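Local coordinates for protein Ent-copalyl diphosphate synthase (Streptomyces platensis, PDB 5BP8) that is a terpene cyclase related to the squalene-hopene cyclases, built mainly from helices and the long loops between them, at residues A[71-76]-A[125-130]; A[177-180]-A[185-188]; A[202-207]-A[215-220]; A[254-259]-A[495-500]. All coordinates share one frame; numbering follows the deposited sequence.

Contact 1. Residues A[71-76]-A[125-130]; sequences GLVPTL and IGVEFV
Val-73 reaches from near the start of helix 72-86 to two valines at the start of helix 127-144, and its two methyl groups divide the work. From CB, which is directed at the other segment, the side chain forks. CG1, lying opposite the backbone N (chi1 166°), runs to Val-130, where it meets CG1 of that residue at 3.9 Å. The other branch, CG2, touches CG2 of Val-127 at 3.8 Å. The fork thus spans two residues three places apart, which follow one another along the same side of the opposing helix. The two pairs differ in their approach: the side chains of Val-73 and Val-130 cross at about a right angle, those of Val-73 and Val-127 more slantwise. No hydrogen bond joins the segments, and with methyl groups alone meeting across it the contact is purely apolar. The backbones stand well apart, with 7.4 Å between Val-73 CA and Val-127 CA.

A glycine carbonyl near the start of each helix takes two donors. Gly-71 O takes Thr-75 N at 3.0 Å and Thr-75 OG1 at 2.6 Å, the two donors arriving from opposite faces of its plane. At the other start, Gly-126 holds the N-cap position with a positive phi (73°), and its O accepts from both Phe-129 N and Val-130 N.

Tyr-32 of helix 31-40 packs on Val-73 and Val-130 alike, while Leu-76 continues the contact onto Ala-131, Leu-134 and Ile-138. Leu-112 of helix 98-116 lies against Leu-72, Thr-75 and Leu-76.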
loop_
_atom_site.group_PDB
_atom_site.type_symbol
_atom_site.label_atom_id
_atom_site.label_comp_id
_atom_site.label_asym_id
_atom_site.label_seq_id
_atom_site.Cartn_x
_atom_site.Cartn_y
_atom_site.Cartn_z
ATOM N N GLY A 71 -7.615 7.032 10.610
ATOM C CA GLY A 71 -9.052 6.655 10.704
ATOM C C GLY A 71 -9.979 7.486 9.842
ATOM O O GLY A 71 -11.144 7.106 9.612
ATOM N N LEU A 72 -9.524 8.639 9.362
ATOM C CA LEU A 72 -10.457 9.581 8.707
ATOM C C LEU A 72 -11.032 8.986 7.413
ATOM O O LEU A 72 -12.267 8.862 7.250
ATOM C CB LEU A 72 -9.776 10.920 8.430
ATOM C CG LEU A 72 -10.604 11.949 7.628
ATOM C CD1 LEU A 72 -11.932 12.232 8.304
ATOM C CD2 LEU A 72 -9.804 13.219 7.433
ATOM N N VAL A 73 -10.154 8.574 6.494
ATOM C CA VAL A 73 -10.666 8.019 5.234
ATOM C C VAL A 73 -11.536 6.750 5.399
ATOM O O VAL A 73 -12.664 6.677 4.870
ATOM C CB VAL A 73 -9.536 7.800 4.224
ATOM C CG1 VAL A 73 -9.992 6.919 3.083
ATOM C CG2 VAL A 73 -9.011 9.159 3.744
ATOM N N PRO A 74 -11.050 5.738 6.147
ATOM C CA PRO A 74 -11.925 4.581 6.256
ATOM C C PRO A 74 -13.236 4.824 7.032
ATOM O O PRO A 74 -14.260 4.180 6.710
ATOM C CB PRO A 74 -11.046 3.541 6.958
ATOM C CG PRO A 74 -9.993 4.322 7.639
ATOM C CD PRO A 74 -9.753 5.509 6.767
ATOM N N THR A 75 -13.230 5.738 7.994
ATOM C CA THR A 75 -14.461 6.067 8.738
ATOM C C THR A 75 -15.437 6.767 7.809
ATOM O O THR A 75 -16.657 6.431 7.748
ATOM C CB THR A 75 -14.169 6.889 10.012
ATOM O OG1 THR A 75 -13.277 6.164 10.858
ATOM C CG2 THR A 75 -15.475 7.170 10.770
ATOM N N LEU A 76 -14.926 7.706 7.029
ATOM C CA LEU A 76 -15.756 8.322 5.974
ATOM C C LEU A 76 -16.386 7.274 5.051
ATOM O O LEU A 76 -17.593 7.327 4.787
ATOM C CB LEU A 76 -14.974 9.347 5.156
ATOM C CG LEU A 76 -14.646 10.678 5.868
ATOM C CD1 LEU A 76 -13.632 11.407 5.006
ATOM C CD2 LEU A 76 -15.907 11.493 6.127
ATOM N N ILE A 125 -3.064 8.004 -0.435
ATOM C CA ILE A 125 -3.131 8.251 -1.861
ATOM C C ILE A 125 -4.531 8.718 -2.281
ATOM O O ILE A 125 -5.534 8.065 -1.978
ATOM C CB ILE A 125 -2.710 7.023 -2.665
ATOM C CG1 ILE A 125 -1.287 6.603 -2.267
ATOM C CG2 ILE A 125 -2.756 7.359 -4.160
ATOM C CD1 ILE A 125 -0.702 5.473 -3.112
ATOM N N GLY A 126 -4.586 9.850 -2.978
ATOM C CA GLY A 126 -5.873 10.386 -3.466
ATOM C C GLY A 126 -6.797 10.997 -2.400
ATOM O O GLY A 126 -7.975 11.255 -2.663
ATOM N N VAL A 127 -6.265 11.260 -1.216
ATOM C CA VAL A 127 -7.077 11.769 -0.106
ATOM C C VAL A 127 -7.833 13.085 -0.445
ATOM O O VAL A 127 -8.970 13.284 -0.004
ATOM C CB VAL A 127 -6.247 11.906 1.173
ATOM C CG1 VAL A 127 -5.141 12.964 1.049
ATOM C CG2 VAL A 127 -7.149 12.207 2.344
ATOM N N GLU A 128 -7.212 13.934 -1.263
ATOM C CA GLU A 128 -7.826 15.185 -1.725
ATOM C C GLU A 128 -9.046 14.962 -2.619
ATOM O O GLU A 128 -9.786 15.913 -2.885
ATOM C CB GLU A 128 -6.814 16.013 -2.516
ATOM C CG GLU A 128 -5.588 16.387 -1.722
ATOM C CD GLU A 128 -4.441 16.822 -2.632
ATOM O OE1 GLU A 128 -3.953 15.998 -3.450
ATOM O OE2 GLU A 128 -4.048 17.994 -2.534
ATOM N N PHE A 129 -9.233 13.750 -3.119
ATOM C CA PHE A 129 -10.438 13.410 -3.875
ATOM C C PHE A 129 -11.383 12.588 -3.029
ATOM O O PHE A 129 -12.569 12.896 -2.923
ATOM C CB PHE A 129 -10.077 12.669 -5.166
ATOM C CG PHE A 129 -9.141 13.456 -6.046
ATOM C CD1 PHE A 129 -9.612 14.536 -6.753
ATOM C CD2 PHE A 129 -7.777 13.166 -6.094
ATOM C CE1 PHE A 129 -8.749 15.298 -7.537
ATOM C CE2 PHE A 129 -6.912 13.918 -6.864
ATOM C CZ PHE A 129 -7.394 14.981 -7.596
ATOM N N VAL A 130 -10.838 11.525 -2.451
ATOM C CA VAL A 130 -11.614 10.543 -1.723
ATOM C C VAL A 130 -12.365 11.176 -0.529
ATOM O O VAL A 130 -13.566 10.952 -0.344
ATOM C CB VAL A 130 -10.648 9.463 -1.217
ATOM C CG1 VAL A 130 -11.307 8.554 -0.212
ATOM C CG2 VAL A 130 -10.138 8.651 -2.409
#

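Contact 2. Residues A[177-180]-A[185-188]; sequences REMT and LPEK
The methyl group CG2 of Thr-180 sits against the backbone and side chain of Leu-185, 3.6 Å from Leu-185 N and 3.9 Å from Leu-185 CD1. Because CG2 also stands 4.0 Å from Leu-185 CB, this single methyl meets both the root and one branch of the leucine. Beside it, Met-179, present as selenomethionine, bends at its last torsion (chi3 76°) and brings its CE end-on to the CD of Pro-186, 4.0 Å away. That pair is exposed, whereas Thr-180 and Leu-185 are buried.

The second shell sets the threonine. Its OG1, placed between the backbone N and the carbonyl carbon, hydrogen-bonds back to Val-176 O on the preceding turn and also to Arg-202 NH1, fixing the rotation that turns CG2 to Leu-185. The leucine is held in turn by Leu-193 and Val-196 of helix 193-196, and its carbonyl O by Trp-190 NE1.

With four residues between the segments and no hydrogen bond across them, the arrangement is that of a short loop folding back on the last turn of the helix it follows, here helix 171-179, closed by apolar contacts.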
loop_
_atom_site.group_PDB
_atom_site.type_symbol
_atom_site.label_atom_id
_atom_site.label_comp_id
_atom_site.label_asym_id
_atom_site.label_seq_id
_atom_site.Cartn_x
_atom_site.Cartn_y
_atom_site.Cartn_z
ATOM N N ARG A 177 -13.663 16.911 -11.673
ATOM C CA ARG A 177 -14.962 16.514 -12.200
ATOM C C ARG A 177 -15.342 17.325 -13.456
ATOM O O ARG A 177 -15.799 16.761 -14.445
ATOM C CB ARG A 177 -16.037 16.653 -11.128
ATOM C CG ARG A 177 -15.957 15.548 -10.097
ATOM C CD ARG A 177 -16.901 15.804 -8.944
ATOM N NE ARG A 177 -17.050 14.617 -8.100
ATOM C CZ ARG A 177 -17.620 14.604 -6.898
ATOM N NH1 ARG A 177 -18.080 15.738 -6.360
ATOM N NH2 ARG A 177 -17.721 13.457 -6.220
ATOM N N GLU A 178 -15.144 18.630 -13.427
ATOM C CA GLU A 178 -15.474 19.415 -14.593
ATOM C C GLU A 178 -14.536 19.059 -15.756
ATOM O O GLU A 178 -14.991 18.869 -16.884
ATOM C CB GLU A 178 -15.451 20.915 -14.300
ATOM C CG GLU A 178 -15.902 21.690 -15.533
ATOM C CD GLU A 178 -15.994 23.187 -15.333
ATOM O OE1 GLU A 178 -15.673 23.680 -14.220
ATOM O OE2 GLU A 178 -16.389 23.860 -16.322
HETATM N N MSE A 179 -13.236 18.944 -15.479
HETATM C CA MSE A 179 -12.281 18.612 -16.539
HETATM C C MSE A 179 -12.643 17.310 -17.221
HETATM O O MSE A 179 -12.544 17.207 -18.436
HETATM C CB MSE A 179 -10.825 18.578 -16.054
HETATM C CG MSE A 179 -9.842 18.434 -17.230
HETATM SE SE MSE A 179 -8.065 17.827 -16.638
HETATM C CE MSE A 179 -8.480 15.923 -16.339
ATOM N N THR A 180 -13.064 16.301 -16.456
ATOM C CA THR A 180 -13.324 14.975 -17.006
ATOM C C THR A 180 -14.667 14.842 -17.757
ATOM O O THR A 180 -15.012 13.754 -18.216
ATOM C CB THR A 180 -13.122 13.843 -15.950
ATOM O OG1 THR A 180 -13.904 14.100 -14.782
ATOM C CG2 THR A 180 -11.669 13.761 -15.542
ATOM N N LEU A 185 -9.697 11.308 -17.337
ATOM C CA LEU A 185 -9.016 11.253 -16.059
ATOM C C LEU A 185 -7.582 10.756 -16.278
ATOM O O LEU A 185 -7.390 9.796 -17.013
ATOM C CB LEU A 185 -9.790 10.260 -15.177
ATOM C CG LEU A 185 -9.417 10.172 -13.694
ATOM C CD1 LEU A 185 -9.658 11.508 -13.013
ATOM C CD2 LEU A 185 -10.269 9.099 -13.051
ATOM N N PRO A 186 -6.554 11.409 -15.668
ATOM C CA PRO A 186 -5.214 10.826 -15.797
ATOM C C PRO A 186 -5.130 9.373 -15.313
ATOM O O PRO A 186 -5.796 8.986 -14.328
ATOM C CB PRO A 186 -4.337 11.731 -14.920
ATOM C CG PRO A 186 -5.050 13.052 -14.924
ATOM C CD PRO A 186 -6.517 12.695 -14.965
ATOM N N GLU A 187 -4.287 8.592 -15.993
ATOM C CA GLU A 187 -4.146 7.176 -15.700
ATOM C C GLU A 187 -3.889 6.888 -14.215
ATOM O O GLU A 187 -4.441 5.938 -13.669
ATOM C CB GLU A 187 -3.035 6.560 -16.539
ATOM C CG GLU A 187 -3.395 6.425 -17.998
ATOM C CD GLU A 187 -2.388 5.585 -18.767
ATOM O OE1 GLU A 187 -1.448 5.016 -18.151
ATOM O OE2 GLU A 187 -2.552 5.523 -19.995
ATOM N N LYS A 188 -3.049 7.694 -13.573
ATOM C CA LYS A 188 -2.707 7.452 -12.175
ATOM C C LYS A 188 -3.899 7.676 -11.234
ATOM O O LYS A 188 -3.846 7.265 -10.056
ATOM C CB LYS A 188 -1.535 8.327 -11.749
ATOM C CG LYS A 188 -1.915 9.784 -11.505
ATOM C CD LYS A 188 -0.672 10.660 -11.515
ATOM C CE LYS A 188 0.260 10.312 -10.371
ATOM N NZ LYS A 188 1.446 11.225 -10.303
#

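Contact 3. Residues A[202-207]-A[215-220]; sequences RGARPH and GSVGCS
A pair of backbone hydrogen bonds closes a loop between His-207 and the pair Gly-215 and Ser-216, although neither segment forms a regular strand. His-207 N donates to Ser-216 O at 2.8 Å, with an angle of 165° at the hydrogen. In return Gly-215 N donates to His-207 O, also 2.8 Å and nearly straight at 174°, lying in the carbonyl plane. Gly-215 has a positive phi (94°), and the two bonds together match the pattern of a G1-type beta bulge. Ser-216 O receives a further, softer contact from the CA-H of Pro-206, with Pro-206 CA at 3.2 Å.

The bulge closes a loop of seven intervening residues within the long connection between helix 193-196 and helix 221-228. Ser-216 OG hydrogen-bonds to His-213 O inside that loop; His-207 NE2 does likewise with Ala-210 O, and its ring stacks on that of His-213. Further along, Ser-220 caps the start of helix 221-228 through its OG, which reaches Ala-223 N.

Apolar groups extend the contact on the Val-217 side. Val-217 CG1, opposite its own backbone N, meets Ala-204 CB at 3.9 Å. CG2 of Val-217 lies 4.1 Å from Pro-206 CG, the two side chains running side by side and pointing the same way, both touched by Trp-227. Pro-206 also sets its CB against Gly-215 O, 3.5 Å away. A water bridges the backbones beyond, accepting from Gly-218 N at 2.9 Å and donating to Arg-205 O at 3.3 Å.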
loop_
_atom_site.group_PDB
_atom_site.type_symbol
_atom_site.label_atom_id
_atom_site.label_comp_id
_atom_site.label_asym_id
_atom_site.label_seq_id
_atom_site.Cartn_x
_atom_site.Cartn_y
_atom_site.Cartn_z
ATOM N N ARG A 202 -15.470 8.339 -17.337
ATOM C CA ARG A 202 -14.513 9.468 -17.238
ATOM C C ARG A 202 -13.163 9.250 -17.954
ATOM O O ARG A 202 -12.124 9.856 -17.602
ATOM C CB ARG A 202 -14.240 9.805 -15.775
ATOM C CG ARG A 202 -15.478 10.067 -14.949
ATOM C CD ARG A 202 -15.927 11.483 -15.158
ATOM N NE ARG A 202 -17.246 11.756 -14.636
ATOM C CZ ARG A 202 -17.667 12.955 -14.278
ATOM N NH1 ARG A 202 -16.856 14.008 -14.354
ATOM N NH2 ARG A 202 -18.895 13.097 -13.820
ATOM N N GLY A 203 -13.182 8.422 -18.981
ATOM C CA GLY A 203 -11.992 8.094 -19.738
ATOM C C GLY A 203 -11.096 7.034 -19.126
ATOM O O GLY A 203 -10.047 6.729 -19.679
ATOM N N ALA A 204 -11.469 6.499 -17.957
ATOM C CA ALA A 204 -10.753 5.373 -17.398
ATOM C C ALA A 204 -11.047 4.127 -18.224
ATOM O O ALA A 204 -12.181 3.912 -18.660
ATOM C CB ALA A 204 -11.125 5.176 -15.941
ATOM N N ARG A 205 -10.006 3.335 -18.454
ATOM C CA ARG A 205 -10.092 2.166 -19.315
ATOM C C ARG A 205 -9.823 0.890 -18.535
ATOM O O ARG A 205 -8.756 0.734 -17.991
ATOM C CB ARG A 205 -9.057 2.253 -20.422
ATOM C CG ARG A 205 -9.130 3.518 -21.253
ATOM C CD ARG A 205 -8.380 3.256 -22.537
ATOM N NE ARG A 205 -8.027 4.471 -23.256
ATOM C CZ ARG A 205 -7.672 4.490 -24.538
ATOM N NH1 ARG A 205 -7.642 3.360 -25.246
ATOM N NH2 ARG A 205 -7.357 5.642 -25.119
ATOM N N PRO A 206 -10.776 -0.048 -18.540
ATOM C CA PRO A 206 -10.506 -1.314 -17.872
ATOM C C PRO A 206 -9.305 -2.026 -18.479
ATOM O O PRO A 206 -9.042 -1.947 -19.716
ATOM C CB PRO A 206 -11.807 -2.118 -18.101
ATOM C CG PRO A 206 -12.845 -1.079 -18.351
ATOM C CD PRO A 206 -12.127 0.004 -19.093
ATOM N N HIS A 207 -8.576 -2.721 -17.624
ATOM C CA HIS A 207 -7.534 -3.616 -18.076
ATOM C C HIS A 207 -8.105 -4.637 -19.079
ATOM O O HIS A 207 -9.141 -5.241 -18.859
ATOM C CB HIS A 207 -6.881 -4.324 -16.886
ATOM C CG HIS A 207 -5.914 -5.396 -17.276
ATOM N ND1 HIS A 207 -4.753 -5.140 -17.965
ATOM C CD2 HIS A 207 -5.942 -6.730 -17.068
ATOM C CE1 HIS A 207 -4.121 -6.274 -18.194
ATOM N NE2 HIS A 207 -4.813 -7.253 -17.644
ATOM N N GLY A 215 -10.925 -6.342 -16.964
ATOM C CA GLY A 215 -12.085 -5.561 -16.532
ATOM C C GLY A 215 -11.858 -4.664 -15.320
ATOM O O GLY A 215 -12.658 -3.749 -15.072
ATOM N N SER A 216 -10.811 -4.932 -14.538
ATOM C CA SER A 216 -10.466 -4.047 -13.420
ATOM C C SER A 216 -10.070 -2.667 -13.929
ATOM O O SER A 216 -9.501 -2.521 -15.036
ATOM C CB SER A 216 -9.338 -4.620 -12.566
ATOM O OG SER A 216 -8.153 -4.808 -13.320
ATOM N N VAL A 217 -10.384 -1.655 -13.124
ATOM C CA VAL A 217 -10.068 -0.265 -13.432
ATOM C C VAL A 217 -9.058 0.219 -12.402
ATOM O O VAL A 217 -9.361 0.252 -11.192
ATOM C CB VAL A 217 -11.317 0.607 -13.395
ATOM C CG1 VAL A 217 -10.970 2.101 -13.564
ATOM C CG2 VAL A 217 -12.285 0.149 -14.478
ATOM N N GLY A 218 -7.856 0.552 -12.863
ATOM C CA GLY A 218 -6.799 0.931 -11.965
ATOM C C GLY A 218 -6.512 -0.068 -10.854
ATOM O O GLY A 218 -6.111 0.338 -9.777
ATOM N N CYS A 219 -6.710 -1.376 -11.088
ATOM C CA CYS A 219 -6.533 -2.385 -10.034
ATOM C C CYS A 219 -7.235 -2.044 -8.699
ATOM O O CYS A 219 -6.708 -2.371 -7.617
ATOM C CB CYS A 219 -5.040 -2.674 -9.778
ATOM S SG CYS A 219 -4.187 -3.401 -11.214
ATOM N N SER A 220 -8.424 -1.421 -8.791
ATOM C CA SER A 220 -9.222 -1.033 -7.640
ATOM C C SER A 220 -10.597 -1.654 -7.724
ATOM O O SER A 220 -11.333 -1.375 -8.683
ATOM C CB SER A 220 -9.452 0.475 -7.635
ATOM O OG SER A 220 -10.433 0.822 -6.662
HETATM O O HOH W 1 -6.876 -0.142 -15.462
#

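Contact 4. Residues A[254-259]-A[495-500]; sequences PSITPI and WHDKDI
Ser-255 gives the direct polar link of this contact: its OG donates to Asp-497 OD2 at 2.8 Å, using the lone pair of OD2 that faces away from the other carboxylate oxygen. The hydroxyl lies between the backbone N and the carbonyl carbon (chi1 70°), which turns it to the aspartate. OD2 also bonds to His-191 NE2, so two partners grip one oxygen. Ser-255 OG is itself an acceptor, for a water at 2.6 Å from it; that water donates as well to Asp-499 OD1, 2.7 Å away, and takes a weak bond from Asp-499 N. Asp-499 OD1 has a further partner in Ser-30 OG.

The backbone of Ser-255 is engaged by a second water, which donates to Ser-255 O at 2.8 Å and accepts from Lys-498 NZ at 2.8 Å. Lys-498, bent at two of its torsions to reach this place, forms a salt bridge with Glu-194 and bonds to His-191 O, while its CG passes 4.2 Å from Ser-255 CB. Next in sequence, Ile-256 sets its CB 3.9 Å from Asp-497 OD2 and so packs beside the carboxylate. Beyond it, a cis peptide bond precedes Pro-258, and Ile-259 takes the N-cap position of helix 260-274.

Opposite, Asp-497 N bonds to Asp-499 O within the tip that joins strands 495-496 and 500-501. The arrangement is that of a small antiparallel beta hairpin lying near the centre of the chain in a helical terpene cyclase, its polar tip fastened to a loop between helices 237-249 and 260-274.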
loop_
_atom_site.group_PDB
_atom_site.type_symbol
_atom_site.label_atom_id
_atom_site.label_comp_id
_atom_site.label_asym_id
_atom_site.label_seq_id
_atom_site.Cartn_x
_atom_site.Cartn_y
_atom_site.Cartn_z
ATOM N N PRO A 254 -9.513 -6.002 -0.613
ATOM C CA PRO A 254 -8.419 -5.046 -0.509
ATOM C C PRO A 254 -8.697 -3.821 -1.397
ATOM O O PRO A 254 -9.585 -3.857 -2.255
ATOM C CB PRO A 254 -7.252 -5.820 -1.075
ATOM C CG PRO A 254 -7.879 -6.661 -2.148
ATOM C CD PRO A 254 -9.159 -7.120 -1.510
ATOM N N SER A 255 -7.908 -2.770 -1.234
ATOM C CA SER A 255 -8.062 -1.544 -2.033
ATOM C C SER A 255 -7.240 -1.559 -3.335
ATOM O O SER A 255 -7.426 -0.711 -4.214
ATOM C CB SER A 255 -7.691 -0.322 -1.189
ATOM O OG SER A 255 -6.287 -0.263 -0.929
ATOM N N ILE A 256 -6.313 -2.512 -3.426
ATOM C CA ILE A 256 -5.458 -2.668 -4.589
ATOM C C ILE A 256 -5.239 -4.148 -4.832
ATOM O O ILE A 256 -4.850 -4.885 -3.909
ATOM C CB ILE A 256 -4.122 -1.881 -4.442
ATOM C CG1 ILE A 256 -3.278 -2.014 -5.710
ATOM C CG2 ILE A 256 -3.362 -2.292 -3.205
ATOM C CD1 ILE A 256 -2.084 -1.073 -5.741
ATOM N N THR A 257 -5.612 -4.593 -6.033
ATOM C CA THR A 257 -5.402 -5.979 -6.461
ATOM C C THR A 257 -5.624 -6.054 -7.961
ATOM O O THR A 257 -6.550 -5.447 -8.473
ATOM C CB THR A 257 -6.290 -6.978 -5.706
ATOM O OG1 THR A 257 -5.919 -8.324 -6.054
ATOM C CG2 THR A 257 -7.783 -6.731 -5.980
ATOM N N PRO A 258 -4.729 -6.745 -8.690
ATOM C CA PRO A 258 -3.504 -7.401 -8.274
ATOM C C PRO A 258 -2.380 -6.422 -7.947
ATOM O O PRO A 258 -2.466 -5.214 -8.266
ATOM C CB PRO A 258 -3.076 -8.227 -9.520
ATOM C CG PRO A 258 -4.004 -7.877 -10.605
ATOM C CD PRO A 258 -4.972 -6.831 -10.150
ATOM N N ILE A 259 -1.340 -6.968 -7.340
ATOM C CA ILE A 259 -0.068 -6.283 -7.099
ATOM C C ILE A 259 1.117 -7.141 -7.600
ATOM O O ILE A 259 2.231 -7.069 -7.082
ATOM C CB ILE A 259 0.136 -5.964 -5.608
ATOM C CG1 ILE A 259 0.091 -7.225 -4.728
ATOM C CG2 ILE A 259 -0.858 -4.922 -5.140
ATOM C CD1 ILE A 259 0.775 -7.012 -3.403
ATOM N N TRP A 495 1.073 0.101 4.323
ATOM C CA TRP A 495 1.369 0.703 3.029
ATOM C C TRP A 495 0.287 1.655 2.608
ATOM O O TRP A 495 -0.901 1.303 2.662
ATOM C CB TRP A 495 1.555 -0.374 1.968
ATOM C CG TRP A 495 2.728 -1.255 2.231
ATOM C CD1 TRP A 495 2.860 -2.173 3.215
ATOM C CD2 TRP A 495 3.943 -1.302 1.472
ATOM N NE1 TRP A 495 4.071 -2.779 3.136
ATOM C CE2 TRP A 495 4.759 -2.274 2.067
ATOM C CE3 TRP A 495 4.410 -0.611 0.355
ATOM C CZ2 TRP A 495 6.052 -2.564 1.601
ATOM C CZ3 TRP A 495 5.711 -0.897 -0.118
ATOM C CH2 TRP A 495 6.497 -1.875 0.505
ATOM N N HIS A 496 0.661 2.851 2.170
ATOM C CA HIS A 496 -0.350 3.848 1.785
ATOM C C HIS A 496 -1.116 3.488 0.518
ATOM O O HIS A 496 -0.518 3.239 -0.541
ATOM C CB HIS A 496 0.261 5.233 1.597
ATOM C CG HIS A 496 0.650 5.901 2.876
ATOM N ND1 HIS A 496 1.314 7.105 2.906
ATOM C CD2 HIS A 496 0.501 5.524 4.167
ATOM C CE1 HIS A 496 1.553 7.446 4.166
ATOM N NE2 HIS A 496 1.050 6.514 4.951
ATOM N N ASP A 497 -2.448 3.459 0.613
ATOM C CA ASP A 497 -3.266 3.547 -0.600
ATOM C C ASP A 497 -4.506 4.391 -0.279
ATOM O O ASP A 497 -4.376 5.564 0.059
ATOM C CB ASP A 497 -3.549 2.166 -1.225
ATOM C CG ASP A 497 -4.305 2.280 -2.533
ATOM O OD1 ASP A 497 -4.042 3.249 -3.281
ATOM O OD2 ASP A 497 -5.242 1.505 -2.781
ATOM N N LYS A 498 -5.708 3.843 -0.375
ATOM C CA LYS A 498 -6.872 4.595 0.008
ATOM C C LYS A 498 -6.862 4.769 1.519
ATOM O O LYS A 498 -6.965 5.890 2.024
ATOM C CB LYS A 498 -8.166 3.841 -0.432
ATOM C CG LYS A 498 -8.353 3.735 -1.942
ATOM C CD LYS A 498 -8.769 5.049 -2.566
ATOM C CE LYS A 498 -8.706 4.986 -4.086
ATOM N NZ LYS A 498 -9.691 4.015 -4.618
ATOM N N ASP A 499 -6.798 3.650 2.229
ATOM C CA ASP A 499 -6.453 3.638 3.653
ATOM C C ASP A 499 -5.015 3.105 3.676
ATOM O O ASP A 499 -4.165 3.657 2.956
ATOM C CB ASP A 499 -7.477 2.965 4.631
ATOM C CG ASP A 499 -8.018 1.547 4.208
ATOM O OD1 ASP A 499 -7.427 0.839 3.362
ATOM O OD2 ASP A 499 -9.087 1.131 4.801
ATOM N N ILE A 500 -4.719 2.109 4.492
ATOM C CA ILE A 500 -3.385 1.473 4.519
ATOM C C ILE A 500 -3.577 -0.043 4.404
ATOM O O ILE A 500 -4.520 -0.615 4.986
ATOM C CB ILE A 500 -2.532 1.837 5.752
ATOM C CG1 ILE A 500 -3.319 1.810 7.080
ATOM C CG2 ILE A 500 -1.932 3.218 5.555
ATOM C CD1 ILE A 500 -2.523 2.301 8.283
HETATM O O HOH W 2 -9.373 1.242 -4.295
HETATM O O HOH W 3 -5.734 0.992 1.318
#

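The four contacts form a chain in space, running from contact 2 through contacts 3 and 4 to contact 1. Contact 2 joins contact 3 where Leu-185 N lies 2.8 Å from Arg-202 O, a probable hydrogen bond. Contact 3 meets contact 4 through Cys-219 O and Thr-257 N, 2.9 Å apart. Contact 4, whose centre is about 4 Å from that of the chain, reaches contact 1 by Ile-125 N and Asp-497 O at 2.8 Å, and Val-73 CG1 also packs on Lys-498 O. The centres of contacts 1 and 4 are about 12 Å apart, whereas contacts 1 and 3 do not touch, their centres being about 20 Å apart.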